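Lipid binding protein (Grifola frondosa, PDB 5H0Q) probably binds membrane domains that contain both sphingomyelin and cholesterol. Local coordinates at residues Y11-E16 with E22-A27. Residues are numbered along the deposited sequence; the frame is centred on the assembly and turned at random. Where two conformers were deposited one is given.
Sequences YLRVME and EVITQA
Leu12 and Arg13 meet Ile24 in a small, mixed apolar and polar contact at the surface, where the end of helix 9-13 faces the extended run leading into helix 26-35, far from the centre of the chain. Ile24, branched at CB, serves both partners at once. Its CG2 packs against Leu12 CD2 at 3.6 Å, and Leu12, the buried member, also rests on Asp28 and Val32 of helix 26-35. The other branch has CG1 anti to the carbonyl carbon (chi1 -68°), and an extended chi2 of 170° carries CD1 outward to the arginine: it lies 3.3 Å from Arg13 CG and sits over the centre of one guanidinium face. A long, flexible arginine suits this place, since its methylenes and flat face accept a methyl group while its N-H edge stays available for polar partners. At that edge Arg13 NH2 gives a weak hydrogen bond to Glu22 O, 3.2 Å long and bent to 133°. The strongest polar partner is Glu9, in a salt bridge to Arg13 NE, and NH1 also hydrogen-bonds to Lys21 O. The cross-segment chemistry is thus mainly apolar, with the guanidinium's orientation probably set mainly by Glu9, while Lys21 O and the weak bond to Glu22 O add to it.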
loop_
_atom_site.group_PDB
_atom_site.type_symbol
_atom_site.label_atom_id
_atom_site.label_comp_id
_atom_site.label_asym_id
_atom_site.label_seq_id
_atom_site.Cartn_x
_atom_site.Cartn_y
_atom_site.Cartn_z
ATOM N N TYR A 11 -19.518 9.701 -9.200
ATOM C CA TYR A 11 -19.032 8.795 -10.241
ATOM C C TYR A 11 -20.041 7.684 -10.509
ATOM O O TYR A 11 -20.394 7.409 -11.652
ATOM C CB TYR A 11 -17.687 8.222 -9.794
ATOM C CG TYR A 11 -16.857 7.418 -10.798
ATOM C CD1 TYR A 11 -15.612 7.869 -11.196
ATOM C CD2 TYR A 11 -17.275 6.174 -11.268
ATOM C CE1 TYR A 11 -14.812 7.124 -12.056
ATOM C CE2 TYR A 11 -16.465 5.418 -12.126
ATOM C CZ TYR A 11 -15.249 5.903 -12.494
ATOM O OH TYR A 11 -14.495 5.131 -13.320
ATOM N N LEU A 12 -20.566 7.053 -9.453
ATOM C CA LEU A 12 -21.472 5.935 -9.707
ATOM C C LEU A 12 -22.841 6.380 -10.185
ATOM O O LEU A 12 -23.508 5.618 -10.899
ATOM C CB LEU A 12 -21.628 5.062 -8.467
ATOM C CG LEU A 12 -20.633 3.912 -8.349
ATOM C CD1 LEU A 12 -19.207 4.403 -8.092
ATOM C CD2 LEU A 12 -21.076 2.904 -7.292
ATOM N N ARG A 13 -23.277 7.593 -9.837
ATOM C CA ARG A 13 -24.622 8.020 -10.226
ATOM C C ARG A 13 -24.735 8.328 -11.710
ATOM O O ARG A 13 -25.857 8.409 -12.219
ATOM C CB ARG A 13 -25.055 9.240 -9.412
ATOM C CG ARG A 13 -25.375 8.895 -7.955
ATOM C CD ARG A 13 -26.611 9.604 -7.429
ATOM N NE ARG A 13 -27.028 9.045 -6.139
ATOM C CZ ARG A 13 -27.945 8.100 -5.992
ATOM N NH1 ARG A 13 -28.590 7.615 -7.039
ATOM N NH2 ARG A 13 -28.261 7.663 -4.778
ATOM N N VAL A 14 -23.614 8.491 -12.425
ATOM C CA VAL A 14 -23.673 8.596 -13.885
ATOM C C VAL A 14 -23.514 7.243 -14.568
ATOM O O VAL A 14 -23.557 7.172 -15.808
ATOM C CB VAL A 14 -22.604 9.557 -14.460
ATOM C CG1 VAL A 14 -22.836 10.975 -13.981
ATOM C CG2 VAL A 14 -21.211 9.111 -14.095
ATOM N N MET A 15 -23.318 6.169 -13.810
ATOM C CA MET A 15 -23.206 4.837 -14.370
ATOM C C MET A 15 -24.581 4.208 -14.541
ATOM O O MET A 15 -25.462 4.367 -13.688
ATOM C CB MET A 15 -22.341 3.960 -13.475
ATOM C CG MET A 15 -20.908 4.418 -13.436
ATOM S SD MET A 15 -19.870 3.473 -12.325
ATOM C CE MET A 15 -19.776 1.921 -13.198
ATOM N N GLU A 16 -24.751 3.475 -15.643
ATOM C CA GLU A 16 -26.032 2.831 -15.928
ATOM C C GLU A 16 -26.468 1.949 -14.766
ATOM O O GLU A 16 -27.645 1.945 -14.372
ATOM C CB GLU A 16 -25.921 1.988 -17.194
ATOM C CG GLU A 16 -27.235 1.367 -17.634
ATOM C CD GLU A 16 -28.001 2.266 -18.575
ATOM O OE1 GLU A 16 -27.453 2.585 -19.655
ATOM O OE2 GLU A 16 -29.142 2.655 -18.239
ATOM N N GLU A 22 -31.483 3.867 -5.022
ATOM C CA GLU A 22 -31.861 4.781 -3.954
ATOM C C GLU A 22 -30.658 5.140 -3.096
ATOM O O GLU A 22 -30.405 6.322 -2.837
ATOM C CB GLU A 22 -32.977 4.167 -3.106
ATOM C CG GLU A 22 -34.254 3.925 -3.893
ATOM C CD GLU A 22 -35.234 3.038 -3.166
ATOM O OE1 GLU A 22 -35.362 3.176 -1.931
ATOM O OE2 GLU A 22 -35.874 2.199 -3.832
ATOM N N VAL A 23 -29.878 4.141 -2.683
ATOM C CA VAL A 23 -28.681 4.354 -1.872
ATOM C C VAL A 23 -27.503 3.631 -2.501
ATOM O O VAL A 23 -27.500 2.398 -2.589
ATOM C CB VAL A 23 -28.876 3.875 -0.423
ATOM C CG1 VAL A 23 -27.597 4.063 0.367
ATOM C CG2 VAL A 23 -30.006 4.610 0.211
ATOM N N ILE A 24 -26.477 4.390 -2.866
ATOM C CA ILE A 24 -25.231 3.834 -3.378
ATOM C C ILE A 24 -24.331 3.582 -2.181
ATOM O O ILE A 24 -24.021 4.503 -1.418
ATOM C CB ILE A 24 -24.582 4.785 -4.397
ATOM C CG1 ILE A 24 -25.472 4.822 -5.648
ATOM C CG2 ILE A 24 -23.145 4.359 -4.731
ATOM C CD1 ILE A 24 -25.088 5.868 -6.614
ATOM N N THR A 25 -23.937 2.330 -1.999
ATOM C CA THR A 25 -23.272 1.920 -0.782
ATOM C C THR A 25 -21.761 2.011 -0.925
ATOM O O THR A 25 -21.206 2.153 -2.022
ATOM C CB THR A 25 -23.660 0.493 -0.409
ATOM O OG1 THR A 25 -23.137 -0.404 -1.397
ATOM C CG2 THR A 25 -25.170 0.331 -0.337
ATOM N N GLN A 26 -21.086 1.838 0.199
ATOM C CA GLN A 26 -19.639 1.717 0.174
ATOM C C GLN A 26 -19.213 0.468 -0.570
ATOM O O GLN A 26 -18.205 0.479 -1.300
ATOM C CB GLN A 26 -19.065 1.701 1.591
ATOM C CG GLN A 26 -18.710 3.059 2.155
ATOM C CD GLN A 26 -17.534 2.978 3.101
ATOM O OE1 GLN A 26 -17.686 2.600 4.257
ATOM N NE2 GLN A 26 -16.345 3.311 2.603
ATOM N N ALA A 27 -19.998 -0.609 -0.451
ATOM C CA ALA A 27 -19.710 -1.820 -1.200
ATOM C C ALA A 27 -19.802 -1.571 -2.696
ATOM O O ALA A 27 -18.992 -2.095 -3.459
ATOM C CB ALA A 27 -20.664 -2.940 -0.807
#